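Local coordinates for B12-binding domain-containing protein (Kitasatospora setae, PDB 6WTF) that probably methylates C2 of tryptophan as a cobalamin-dependent radical SAM enzyme carrying a [4Fe-4S] cluster, at residues V330-D335 with E358-L363; D335-E340 with V394-A399; L373-A378 with A402-F407. All blocks are in the same frame, centred on the assembly; numbering follows the deposited sequence. Where two conformers were deposited one is given.

Interaction 1 (V330-D335 with E358-L363); sequences VNVGSD and EDTERL. With TRP (tryptophan), chain F; SA8 (S-5'-azamethionine-5'-deoxyadenosine), chain E.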
loop_
_atom_site.group_PDB
_atom_site.type_symbol
_atom_site.label_atom_id
_atom_site.label_comp_id
_atom_site.label_asym_id
_atom_site.label_seq_id
_atom_site.Cartn_x
_atom_site.Cartn_y
_atom_site.Cartn_z
ATOM N N VAL A 330 -8.120 -10.472 -10.770
ATOM C CA VAL A 330 -8.792 -9.752 -9.698
ATOM C C VAL A 330 -8.341 -10.342 -8.371
ATOM O O VAL A 330 -8.412 -11.559 -8.170
ATOM C CB VAL A 330 -10.328 -9.832 -9.824
ATOM C CG1 VAL A 330 -10.995 -9.152 -8.629
ATOM C CG2 VAL A 330 -10.795 -9.213 -11.134
ATOM N N ASN A 331 -7.852 -9.487 -7.482
ATOM C CA ASN A 331 -7.600 -9.847 -6.094
ATOM C C ASN A 331 -8.773 -9.334 -5.271
ATOM O O ASN A 331 -9.045 -8.127 -5.266
ATOM C CB ASN A 331 -6.275 -9.255 -5.605
ATOM C CG ASN A 331 -5.975 -9.589 -4.153
ATOM O OD1 ASN A 331 -6.749 -9.266 -3.255
ATOM N ND2 ASN A 331 -4.837 -10.233 -3.918
ATOM N N VAL A 332 -9.482 -10.247 -4.606
ATOM C CA VAL A 332 -10.665 -9.916 -3.817
ATOM C C VAL A 332 -10.355 -10.152 -2.343
ATOM O O VAL A 332 -9.960 -11.257 -1.944
ATOM C CB VAL A 332 -11.900 -10.714 -4.271
ATOM C CG1 VAL A 332 -11.642 -12.216 -4.234
ATOM C CG2 VAL A 332 -13.102 -10.349 -3.413
ATOM N N GLY A 333 -10.535 -9.111 -1.536
ATOM C CA GLY A 333 -10.320 -9.219 -0.108
ATOM C C GLY A 333 -11.543 -9.734 0.621
ATOM O O GLY A 333 -12.159 -9.008 1.410
ATOM N N SER A 334 -11.909 -10.989 0.356
ATOM C CA SER A 334 -13.042 -11.588 1.053
ATOM C C SER A 334 -12.768 -11.677 2.548
ATOM O O SER A 334 -13.675 -11.482 3.367
ATOM C CB SER A 334 -13.341 -12.966 0.470
ATOM O OG SER A 334 -13.572 -12.879 -0.926
ATOM N N ASP A 335 -11.524 -11.989 2.914
ATOM C CA ASP A 335 -11.005 -11.895 4.276
ATOM C C ASP A 335 -11.575 -12.944 5.231
ATOM O O ASP A 335 -10.824 -13.477 6.056
ATOM C CB ASP A 335 -11.219 -10.476 4.814
ATOM C CG ASP A 335 -10.354 -9.453 4.086
ATOM O OD1 ASP A 335 -9.301 -9.856 3.545
ATOM O OD2 ASP A 335 -10.718 -8.258 4.038
ATOM N N GLU A 358 -21.904 -15.221 -0.934
ATOM C CA GLU A 358 -22.386 -15.306 -2.311
ATOM C C GLU A 358 -21.634 -14.346 -3.215
ATOM O O GLU A 358 -21.373 -14.655 -4.382
ATOM C CB GLU A 358 -23.879 -14.990 -2.392
ATOM C CG GLU A 358 -24.795 -16.025 -1.831
ATOM C CD GLU A 358 -25.553 -15.507 -0.632
ATOM O OE1 GLU A 358 -25.194 -15.879 0.507
ATOM O OE2 GLU A 358 -26.490 -14.707 -0.834
ATOM N N ASP A 359 -21.297 -13.163 -2.696
ATOM C CA ASP A 359 -20.631 -12.162 -3.519
ATOM C C ASP A 359 -19.255 -12.639 -3.964
ATOM O O ASP A 359 -18.881 -12.473 -5.132
ATOM C CB ASP A 359 -20.555 -10.841 -2.757
ATOM C CG ASP A 359 -21.933 -10.244 -2.496
ATOM O OD1 ASP A 359 -22.704 -10.075 -3.468
ATOM O OD2 ASP A 359 -22.252 -9.965 -1.321
ATOM N N THR A 360 -18.490 -13.249 -3.054
ATOM C CA THR A 360 -17.211 -13.834 -3.447
ATOM C C THR A 360 -17.411 -15.004 -4.404
ATOM O O THR A 360 -16.669 -15.144 -5.383
ATOM C CB THR A 360 -16.429 -14.270 -2.208
ATOM O OG1 THR A 360 -15.957 -13.109 -1.514
ATOM C CG2 THR A 360 -15.244 -15.134 -2.594
ATOM N N GLU A 361 -18.404 -15.856 -4.137
ATOM C CA GLU A 361 -18.690 -16.958 -5.048
ATOM C C GLU A 361 -19.026 -16.441 -6.443
ATOM O O GLU A 361 -18.540 -16.975 -7.445
ATOM C CB GLU A 361 -19.829 -17.809 -4.484
ATOM C CG GLU A 361 -20.316 -18.937 -5.384
ATOM C CD GLU A 361 -19.330 -20.078 -5.519
ATOM O OE1 GLU A 361 -18.992 -20.428 -6.669
ATOM O OE2 GLU A 361 -18.900 -20.627 -4.481
ATOM N N ARG A 362 -19.847 -15.392 -6.525
ATOM C CA ARG A 362 -20.204 -14.847 -7.827
ATOM C C ARG A 362 -19.003 -14.202 -8.504
ATOM O O ARG A 362 -18.809 -14.363 -9.713
ATOM C CB ARG A 362 -21.333 -13.830 -7.682
ATOM C CG ARG A 362 -21.895 -13.368 -9.014
ATOM C CD ARG A 362 -22.375 -11.941 -8.928
ATOM N NE ARG A 362 -23.140 -11.731 -7.710
ATOM C CZ ARG A 362 -23.735 -10.590 -7.383
ATOM N NH1 ARG A 362 -23.660 -9.543 -8.197
ATOM N NH2 ARG A 362 -24.407 -10.502 -6.242
ATOM N N LEU A 363 -18.188 -13.470 -7.741
ATOM C CA LEU A 363 -17.002 -12.840 -8.312
ATOM C C LEU A 363 -16.084 -13.883 -8.929
ATOM O O LEU A 363 -15.634 -13.735 -10.072
ATOM C CB LEU A 363 -16.266 -12.034 -7.236
ATOM C CG LEU A 363 -15.024 -11.230 -7.643
ATOM C CD1 LEU A 363 -14.934 -9.962 -6.814
ATOM C CD2 LEU A 363 -13.743 -12.045 -7.490
HETATM N N TRP F . -1.825 -9.928 -0.612
HETATM C CA TRP F . -1.566 -8.671 -1.308
HETATM C C TRP F . -1.745 -8.856 -2.808
HETATM O O TRP F . -1.831 -7.885 -3.563
HETATM C CB TRP F . -0.155 -8.154 -1.002
HETATM C CG TRP F . 0.170 -8.129 0.465
HETATM C CD1 TRP F . 0.945 -9.021 1.144
HETATM C CD2 TRP F . -0.275 -7.167 1.432
HETATM N NE1 TRP F . 1.012 -8.676 2.473
HETATM C CE2 TRP F . 0.270 -7.543 2.677
HETATM C CE3 TRP F . -1.082 -6.027 1.365
HETATM C CZ2 TRP F . 0.034 -6.823 3.847
HETATM C CZ3 TRP F . -1.314 -5.309 2.533
HETATM C CH2 TRP F . -0.756 -5.710 3.755
HETATM O OXT TRP F . -1.807 -9.992 -3.290
HETATM N N SA8 E . -6.555 -1.809 -0.769
HETATM C CA SA8 E . -6.371 -3.012 0.063
HETATM C C SA8 E . -4.908 -3.158 0.461
HETATM O O SA8 E . -4.765 -3.675 1.640
HETATM O OXT SA8 E . -3.982 -2.818 -0.260
HETATM C CB SA8 E . -6.867 -4.306 -0.660
HETATM C CG SA8 E . -7.310 -5.380 0.323
HETATM N ND SA8 E . -6.199 -6.079 0.973
HETATM C CE SA8 E . -5.352 -6.745 -0.023
HETATM C "C5'" SA8 E . -6.665 -6.962 2.039
HETATM C "C4'" SA8 E . -5.547 -7.753 2.691
HETATM O "O4'" SA8 E . -4.516 -6.855 3.153
HETATM C "C3'" SA8 E . -5.985 -8.479 3.954
HETATM O "O3'" SA8 E . -6.624 -9.712 3.646
HETATM C "C2'" SA8 E . -4.651 -8.685 4.676
HETATM O "O2'" SA8 E . -3.981 -9.847 4.200
HETATM C "C1'" SA8 E . -3.870 -7.418 4.284
HETATM N N9 SA8 E . -3.801 -6.404 5.332
HETATM C C8 SA8 E . -4.281 -5.122 5.283
HETATM N N7 SA8 E . -4.096 -4.439 6.388
HETATM C C5 SA8 E . -3.445 -5.335 7.224
HETATM C C6 SA8 E . -2.959 -5.226 8.543
HETATM N N6 SA8 E . -3.105 -4.135 9.305
HETATM N N1 SA8 E . -2.326 -6.299 9.068
HETATM C C2 SA8 E . -2.207 -7.404 8.325
HETATM N N3 SA8 E . -2.637 -7.626 7.081
HETATM C C4 SA8 E . -3.251 -6.548 6.582
#
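Thr-360 meets Ser-334, and Leu-363 meets Val-330 and Val-332, where helix 357-369 packs against strand 327-335 in the TIM-barrel-like core of the radical SAM fold. The helix comes later in the chain, after the short helix 339-342, and runs back along the strand: the segment axes make 157° and come within 9.7 Å. Side chains of alternate strand residues point at the helix, while Asn-331 faces the other way.

Along 358-363, the first residue to touch is Thr-360. Its OG1 and Ser-334 OG approach hydroxyl to hydroxyl and are hydrogen-bonded at 2.5 Å, a very short separation whose exact value is doubtful; either could be the donor. Both oxygens stand anti to their own carbonyl carbons (chi1 -72° for Thr-360, -56° for Ser-334), which brings them together in the gap between helix and strand. One turn on, Leu-363 makes most of the apolar contact. Each leucine methyl faces one valine methyl: CD1 lies 3.9 Å from Val-332 CG2, and CD2 lies 3.9 Å from Val-332 CG1. CD2 also reaches Val-330 CG1, at 4.1 Å, so one leucine bridges two strand positions.

The strand carries this outer packing to the ligand side of the barrel. Gly-333 is the centre of an inverse gamma turn, just before the strand end that presents Asp-335. There OD2 forms a salt bridge with Lys-346, and OD1 accepts a hydrogen bond from O3' of the bound S-5'-azamethionine-5'-deoxyadenosine at 2.7 Å.

Interaction 2 (D335-E340 with V394-A399); sequences DHIRPE and VDAFMA. With SA8 (S-5'-azamethionine-5'-deoxyadenosine), chain E.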
loop_
_atom_site.group_PDB
_atom_site.type_symbol
_atom_site.label_atom_id
_atom_site.label_comp_id
_atom_site.label_asym_id
_atom_site.label_seq_id
_atom_site.Cartn_x
_atom_site.Cartn_y
_atom_site.Cartn_z
ATOM N N ASP A 335 -11.524 -11.989 2.914
ATOM C CA ASP A 335 -11.005 -11.895 4.276
ATOM C C ASP A 335 -11.575 -12.944 5.231
ATOM O O ASP A 335 -10.824 -13.477 6.056
ATOM C CB ASP A 335 -11.219 -10.476 4.814
ATOM C CG ASP A 335 -10.354 -9.453 4.086
ATOM O OD1 ASP A 335 -9.301 -9.856 3.545
ATOM O OD2 ASP A 335 -10.718 -8.258 4.038
ATOM N N HIS A 336 -12.869 -13.259 5.141
ATOM C CA HIS A 336 -13.448 -14.311 5.977
ATOM C C HIS A 336 -14.837 -14.660 5.460
ATOM O O HIS A 336 -15.373 -13.996 4.571
ATOM C CB HIS A 336 -13.520 -13.895 7.456
ATOM C CG HIS A 336 -13.203 -15.011 8.400
ATOM N ND1 HIS A 336 -14.065 -16.062 8.632
ATOM C CD2 HIS A 336 -12.103 -15.256 9.151
ATOM C CE1 HIS A 336 -13.513 -16.901 9.489
ATOM N NE2 HIS A 336 -12.322 -16.434 9.820
ATOM N N ILE A 337 -15.433 -15.694 6.064
ATOM C CA ILE A 337 -16.781 -16.140 5.719
ATOM C C ILE A 337 -17.740 -16.009 6.906
ATOM O O ILE A 337 -18.929 -15.724 6.724
ATOM C CB ILE A 337 -16.742 -17.587 5.184
ATOM C CG1 ILE A 337 -18.131 -18.035 4.738
ATOM C CG2 ILE A 337 -16.180 -18.544 6.226
ATOM C CD1 ILE A 337 -18.128 -19.312 3.944
ATOM N N ARG A 338 -17.238 -16.194 8.123
ATOM C CA ARG A 338 -18.097 -16.197 9.310
ATOM C C ARG A 338 -18.672 -14.814 9.594
ATOM O O ARG A 338 -17.904 -13.868 9.810
ATOM C CB ARG A 338 -17.312 -16.695 10.515
ATOM C CG ARG A 338 -17.009 -18.178 10.490
ATOM C CD ARG A 338 -18.271 -19.004 10.702
ATOM N NE ARG A 338 -17.996 -20.127 11.591
ATOM C CZ ARG A 338 -18.131 -21.403 11.256
ATOM N NH1 ARG A 338 -17.840 -22.344 12.138
ATOM N NH2 ARG A 338 -18.571 -21.736 10.048
ATOM N N PRO A 339 -19.998 -14.641 9.594
ATOM C CA PRO A 339 -20.563 -13.325 9.933
ATOM C C PRO A 339 -20.217 -12.868 11.338
ATOM O O PRO A 339 -20.092 -11.658 11.569
ATOM C CB PRO A 339 -22.074 -13.538 9.772
ATOM C CG PRO A 339 -22.200 -14.692 8.852
ATOM C CD PRO A 339 -21.035 -15.590 9.157
ATOM N N GLU A 340 -20.048 -13.799 12.282
ATOM C CA GLU A 340 -19.622 -13.426 13.626
ATOM C C GLU A 340 -18.290 -12.690 13.590
ATOM O O GLU A 340 -18.086 -11.730 14.341
ATOM C CB GLU A 340 -19.521 -14.667 14.517
ATOM C CG GLU A 340 -20.856 -15.296 14.913
ATOM C CD GLU A 340 -21.766 -14.344 15.680
ATOM O OE1 GLU A 340 -22.726 -13.816 15.076
ATOM O OE2 GLU A 340 -21.512 -14.115 16.887
ATOM N N VAL A 394 -11.225 -22.033 5.609
ATOM C CA VAL A 394 -10.350 -22.745 4.684
ATOM C C VAL A 394 -11.165 -23.662 3.780
ATOM O O VAL A 394 -11.030 -23.627 2.551
ATOM C CB VAL A 394 -9.270 -23.524 5.454
ATOM C CG1 VAL A 394 -8.552 -24.490 4.518
ATOM C CG2 VAL A 394 -8.284 -22.564 6.093
ATOM N N ASP A 395 -12.041 -24.482 4.373
ATOM C CA ASP A 395 -12.831 -25.415 3.571
ATOM C C ASP A 395 -13.657 -24.678 2.525
ATOM O O ASP A 395 -13.675 -25.060 1.350
ATOM C CB ASP A 395 -13.741 -26.256 4.471
ATOM C CG ASP A 395 -12.968 -27.193 5.373
ATOM O OD1 ASP A 395 -11.791 -27.487 5.071
ATOM O OD2 ASP A 395 -13.539 -27.638 6.384
ATOM N N ALA A 396 -14.329 -23.599 2.931
ATOM C CA ALA A 396 -15.190 -22.878 2.001
ATOM C C ALA A 396 -14.379 -22.129 0.951
ATOM O O ALA A 396 -14.731 -22.145 -0.234
ATOM C CB ALA A 396 -16.098 -21.919 2.765
ATOM N N PHE A 397 -13.294 -21.459 1.361
ATOM C CA PHE A 397 -12.479 -20.721 0.398
ATOM C C PHE A 397 -11.825 -21.657 -0.613
ATOM O O PHE A 397 -11.814 -21.370 -1.813
ATOM C CB PHE A 397 -11.408 -19.891 1.116
ATOM C CG PHE A 397 -11.889 -18.548 1.597
ATOM C CD1 PHE A 397 -13.241 -18.289 1.762
ATOM C CD2 PHE A 397 -10.978 -17.543 1.891
ATOM C CE1 PHE A 397 -13.676 -17.051 2.210
ATOM C CE2 PHE A 397 -11.405 -16.302 2.340
ATOM C CZ PHE A 397 -12.755 -16.055 2.497
ATOM N N MET A 398 -11.263 -22.775 -0.147
ATOM C CA MET A 398 -10.574 -23.681 -1.060
ATOM C C MET A 398 -11.522 -24.256 -2.107
ATOM O O MET A 398 -11.092 -24.583 -3.222
ATOM C CB MET A 398 -9.900 -24.808 -0.276
ATOM C CG MET A 398 -8.705 -24.369 0.557
ATOM S SD MET A 398 -7.366 -23.678 -0.435
ATOM C CE MET A 398 -6.749 -25.150 -1.230
ATOM N N ALA A 399 -12.809 -24.377 -1.777
ATOM C CA ALA A 399 -13.792 -24.887 -2.725
ATOM C C ALA A 399 -14.150 -23.877 -3.806
ATOM O O ALA A 399 -14.847 -24.240 -4.759
ATOM C CB ALA A 399 -15.059 -25.327 -1.986
HETATM N N SA8 E . -6.555 -1.809 -0.769
HETATM C CA SA8 E . -6.371 -3.012 0.063
HETATM C C SA8 E . -4.908 -3.158 0.461
HETATM O O SA8 E . -4.765 -3.675 1.640
HETATM O OXT SA8 E . -3.982 -2.818 -0.260
HETATM C CB SA8 E . -6.867 -4.306 -0.660
HETATM C CG SA8 E . -7.310 -5.380 0.323
HETATM N ND SA8 E . -6.199 -6.079 0.973
HETATM C CE SA8 E . -5.352 -6.745 -0.023
HETATM C "C5'" SA8 E . -6.665 -6.962 2.039
HETATM C "C4'" SA8 E . -5.547 -7.753 2.691
HETATM O "O4'" SA8 E . -4.516 -6.855 3.153
HETATM C "C3'" SA8 E . -5.985 -8.479 3.954
HETATM O "O3'" SA8 E . -6.624 -9.712 3.646
HETATM C "C2'" SA8 E . -4.651 -8.685 4.676
HETATM O "O2'" SA8 E . -3.981 -9.847 4.200
HETATM C "C1'" SA8 E . -3.870 -7.418 4.284
HETATM N N9 SA8 E . -3.801 -6.404 5.332
HETATM C C8 SA8 E . -4.281 -5.122 5.283
HETATM N N7 SA8 E . -4.096 -4.439 6.388
HETATM C C5 SA8 E . -3.445 -5.335 7.224
HETATM C C6 SA8 E . -2.959 -5.226 8.543
HETATM N N6 SA8 E . -3.105 -4.135 9.305
HETATM N N1 SA8 E . -2.326 -6.299 9.068
HETATM C C2 SA8 E . -2.207 -7.404 8.325
HETATM N N3 SA8 E . -2.637 -7.626 7.081
HETATM C C4 SA8 E . -3.251 -6.548 6.582
#
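Ile-337 and Ala-396 make the tightest apolar contact here, with the delta methyl CD1 lying 3.5 Å from Ala-396 CB. The isoleucine gets there with CG1 anti to its backbone N (chi1 -176°) and CD1 extended beyond it. This joins the loop that leaves strand 327-335 to helix 387-398, on the outside of the radical SAM barrel.

Among aromatic contacts, Phe-397 has more surface covered than any other residue here. Its ring points the CZ end at the backbone at the start of that loop: CZ is 3.8 Å from His-336 N, reached obliquely, and the backbone N of Asp-335 stands at the ring edge, 4.3 Å from CZ. Ile-337 CB comes within 4.3 Å of ring atom CE1. The ring also touches Val-376 and Ala-378 of strand 373-380.

The side-chain hydrogen bonds within the two segments lie in the loop. His-336 ND1 takes two backbone N-H groups, from Ile-337 N at 2.9 Å and Arg-338 N at 3.2 Å, each tilted from the imidazole plane; Arg-338 is the N-cap of helix 339-342.

Double acceptance at ND1 is consistent with a proton on NE2, which is hydrogen-bonded to Glu-385. The chemistry thus implies a loop held partly by its own polar bonds, and seated on the helix by apolar and aromatic packing.

Interaction 3 (L373-A378 with A402-F407); sequences LTMVEA and ATVTGF. With TRP (tryptophan), chain F.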
loop_
_atom_site.group_PDB
_atom_site.type_symbol
_atom_site.label_atom_id
_atom_site.label_comp_id
_atom_site.label_asym_id
_atom_site.label_seq_id
_atom_site.Cartn_x
_atom_site.Cartn_y
_atom_site.Cartn_z
ATOM N N LEU A 373 -8.146 -14.407 -13.973
ATOM C CA LEU A 373 -7.619 -15.103 -12.810
ATOM C C LEU A 373 -8.102 -14.432 -11.525
ATOM O O LEU A 373 -8.535 -13.276 -11.516
ATOM C CB LEU A 373 -6.090 -15.141 -12.859
ATOM C CG LEU A 373 -5.488 -15.578 -14.202
ATOM C CD1 LEU A 373 -4.012 -15.220 -14.275
ATOM C CD2 LEU A 373 -5.684 -17.068 -14.438
ATOM N N THR A 374 -8.039 -15.183 -10.428
ATOM C CA THR A 374 -8.553 -14.698 -9.156
ATOM C C THR A 374 -7.604 -15.048 -8.022
ATOM O O THR A 374 -7.046 -16.148 -7.975
ATOM C CB THR A 374 -9.943 -15.275 -8.850
ATOM O OG1 THR A 374 -9.959 -16.681 -9.137
ATOM C CG2 THR A 374 -11.009 -14.563 -9.660
ATOM N N MET A 375 -7.428 -14.105 -7.109
ATOM C CA MET A 375 -6.814 -14.377 -5.821
ATOM C C MET A 375 -7.784 -13.964 -4.728
ATOM O O MET A 375 -8.295 -12.839 -4.740
ATOM C CB MET A 375 -5.486 -13.646 -5.641
ATOM C CG MET A 375 -4.873 -13.933 -4.277
ATOM S SD MET A 375 -3.278 -13.165 -4.035
ATOM C CE MET A 375 -2.930 -13.629 -2.340
ATOM N N VAL A 376 -8.041 -14.876 -3.797
ATOM C CA VAL A 376 -8.961 -14.646 -2.690
ATOM C C VAL A 376 -8.132 -14.512 -1.420
ATOM O O VAL A 376 -7.338 -15.404 -1.093
ATOM C CB VAL A 376 -9.991 -15.779 -2.568
ATOM C CG1 VAL A 376 -10.905 -15.547 -1.371
ATOM C CG2 VAL A 376 -10.797 -15.894 -3.849
ATOM N N GLU A 377 -8.304 -13.388 -0.722
ATOM C CA GLU A 377 -7.575 -13.106 0.512
ATOM C C GLU A 377 -8.348 -13.615 1.722
ATOM O O GLU A 377 -9.574 -13.488 1.792
ATOM C CB GLU A 377 -7.332 -11.602 0.679
ATOM C CG GLU A 377 -6.594 -10.919 -0.469
ATOM C CD GLU A 377 -5.082 -10.951 -0.311
ATOM O OE1 GLU A 377 -4.582 -11.708 0.546
ATOM O OE2 GLU A 377 -4.390 -10.220 -1.054
ATOM N N ALA A 378 -7.618 -14.186 2.678
ATOM C CA ALA A 378 -8.162 -14.554 3.980
ATOM C C ALA A 378 -7.228 -14.033 5.063
ATOM O O ALA A 378 -6.014 -14.253 4.993
ATOM C CB ALA A 378 -8.326 -16.070 4.109
ATOM N N ALA A 402 -10.273 -20.763 -6.688
ATOM C CA ALA A 402 -9.593 -19.552 -7.125
ATOM C C ALA A 402 -8.172 -19.862 -7.586
ATOM O O ALA A 402 -7.555 -20.839 -7.153
ATOM C CB ALA A 402 -9.557 -18.525 -5.996
ATOM N N THR A 403 -7.649 -19.006 -8.470
ATOM C CA THR A 403 -6.295 -19.218 -8.975
ATOM C C THR A 403 -5.297 -19.287 -7.829
ATOM O O THR A 403 -4.488 -20.218 -7.753
ATOM C CB THR A 403 -5.905 -18.115 -9.965
ATOM O OG1 THR A 403 -7.007 -17.844 -10.836
ATOM C CG2 THR A 403 -4.695 -18.539 -10.796
ATOM N N VAL A 404 -5.359 -18.328 -6.910
ATOM C CA VAL A 404 -4.525 -18.327 -5.714
ATOM C C VAL A 404 -5.409 -18.012 -4.515
ATOM O O VAL A 404 -6.305 -17.165 -4.593
ATOM C CB VAL A 404 -3.360 -17.316 -5.812
ATOM C CG1 VAL A 404 -2.603 -17.243 -4.489
ATOM C CG2 VAL A 404 -2.405 -17.688 -6.941
ATOM N N THR A 405 -5.168 -18.705 -3.408
ATOM C CA THR A 405 -5.849 -18.432 -2.146
ATOM C C THR A 405 -4.789 -18.096 -1.108
ATOM O O THR A 405 -3.960 -18.942 -0.762
ATOM C CB THR A 405 -6.701 -19.623 -1.714
ATOM O OG1 THR A 405 -7.480 -20.073 -2.830
ATOM C CG2 THR A 405 -7.634 -19.214 -0.583
ATOM N N GLY A 406 -4.788 -16.842 -0.644
ATOM C CA GLY A 406 -3.777 -16.361 0.269
ATOM C C GLY A 406 -4.263 -16.313 1.703
ATOM O O GLY A 406 -5.183 -15.562 2.032
ATOM N N PHE A 407 -3.630 -17.110 2.559
ATOM C CA PHE A 407 -3.997 -17.195 3.970
ATOM C C PHE A 407 -2.964 -16.453 4.807
ATOM O O PHE A 407 -1.807 -16.876 4.890
ATOM C CB PHE A 407 -4.106 -18.649 4.423
ATOM C CG PHE A 407 -5.186 -19.427 3.729
ATOM C CD1 PHE A 407 -6.515 -19.257 4.083
ATOM C CD2 PHE A 407 -4.873 -20.341 2.736
ATOM C CE1 PHE A 407 -7.509 -19.984 3.452
ATOM C CE2 PHE A 407 -5.861 -21.070 2.107
ATOM C CZ PHE A 407 -7.178 -20.891 2.462
HETATM N N TRP F . -1.825 -9.928 -0.612
HETATM C CA TRP F . -1.566 -8.671 -1.308
HETATM C C TRP F . -1.745 -8.856 -2.808
HETATM O O TRP F . -1.831 -7.885 -3.563
HETATM C CB TRP F . -0.155 -8.154 -1.002
HETATM C CG TRP F . 0.170 -8.129 0.465
HETATM C CD1 TRP F . 0.945 -9.021 1.144
HETATM C CD2 TRP F . -0.275 -7.167 1.432
HETATM N NE1 TRP F . 1.012 -8.676 2.473
HETATM C CE2 TRP F . 0.270 -7.543 2.677
HETATM C CE3 TRP F . -1.082 -6.027 1.365
HETATM C CZ2 TRP F . 0.034 -6.823 3.847
HETATM C CZ3 TRP F . -1.314 -5.309 2.533
HETATM C CH2 TRP F . -0.756 -5.710 3.755
HETATM O OXT TRP F . -1.807 -9.992 -3.290
#
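Met-375 and Gly-406 fit as bump and hollow on the ligand-facing side of two parallel strands. The methionine is extended throughout (chi1 179°), and this sends its CE out over the glycine, 3.9 Å from Gly-406 CA. The hollow exists because glycine lacks a side chain: a CB modelled there would lie 2.6 Å from Met-375 CE. CG rests beside Val-404 CB, while SD lies 3.6 Å from OXT of the bound tryptophan. Were an alanine to stand in place of Met-375, the hollow over Gly-406 would probably lose its cover and the tryptophan carboxylate its sulfur neighbour. Next along, the bent Glu-377 turns OE2 to the tryptophan amino N, which donates a hydrogen bond of 2.6 Å.

On the reverse face Val-376 CG2 packs on Ala-402 CB at 3.6 Å, and the Phe-407 ring comes obliquely to Ala-378 CB, its CD1 3.7 Å away. Between the faces, four regular backbone bonds alternate from strand to strand, and the segment axes diverge by 16°. Thr-403 extends the pairing, its OG1 accepting a nearly straight bond (171°) from Thr-374 N at 2.9 Å.

The two strands begin and end a beta-alpha-beta crossover. Its helix, 387-398, covers Val-376, Ala-378 and Phe-407; helix 357-369 meets Thr-374 and Val-376; and strand 327-335 flanks 373-378 on its other edge.

All three contacts are largely buried in one barrel but differ by layer. Interaction 3 pairs neighbouring strands through regular backbone bonds; interaction 1 sets a helix on a strand, and interaction 2 a helix against the loop after that strand, both by side-chain packing, with one hydroxyl pair in interaction 1. Interaction 2 lies farthest from the chain centre (about 24 Å between centres, against 20 and 18 Å), with two of its five touching residues partly exposed. Asp-335, shared by interactions 1 and 2, bonds the SAM analogue, and its N lies 2.7 Å from Glu-377 O of interaction 3, a probable hydrogen bond. Phe-397 touches both Ser-334 and Ala-378. Interactions 1 and 3 both reach tryptophan.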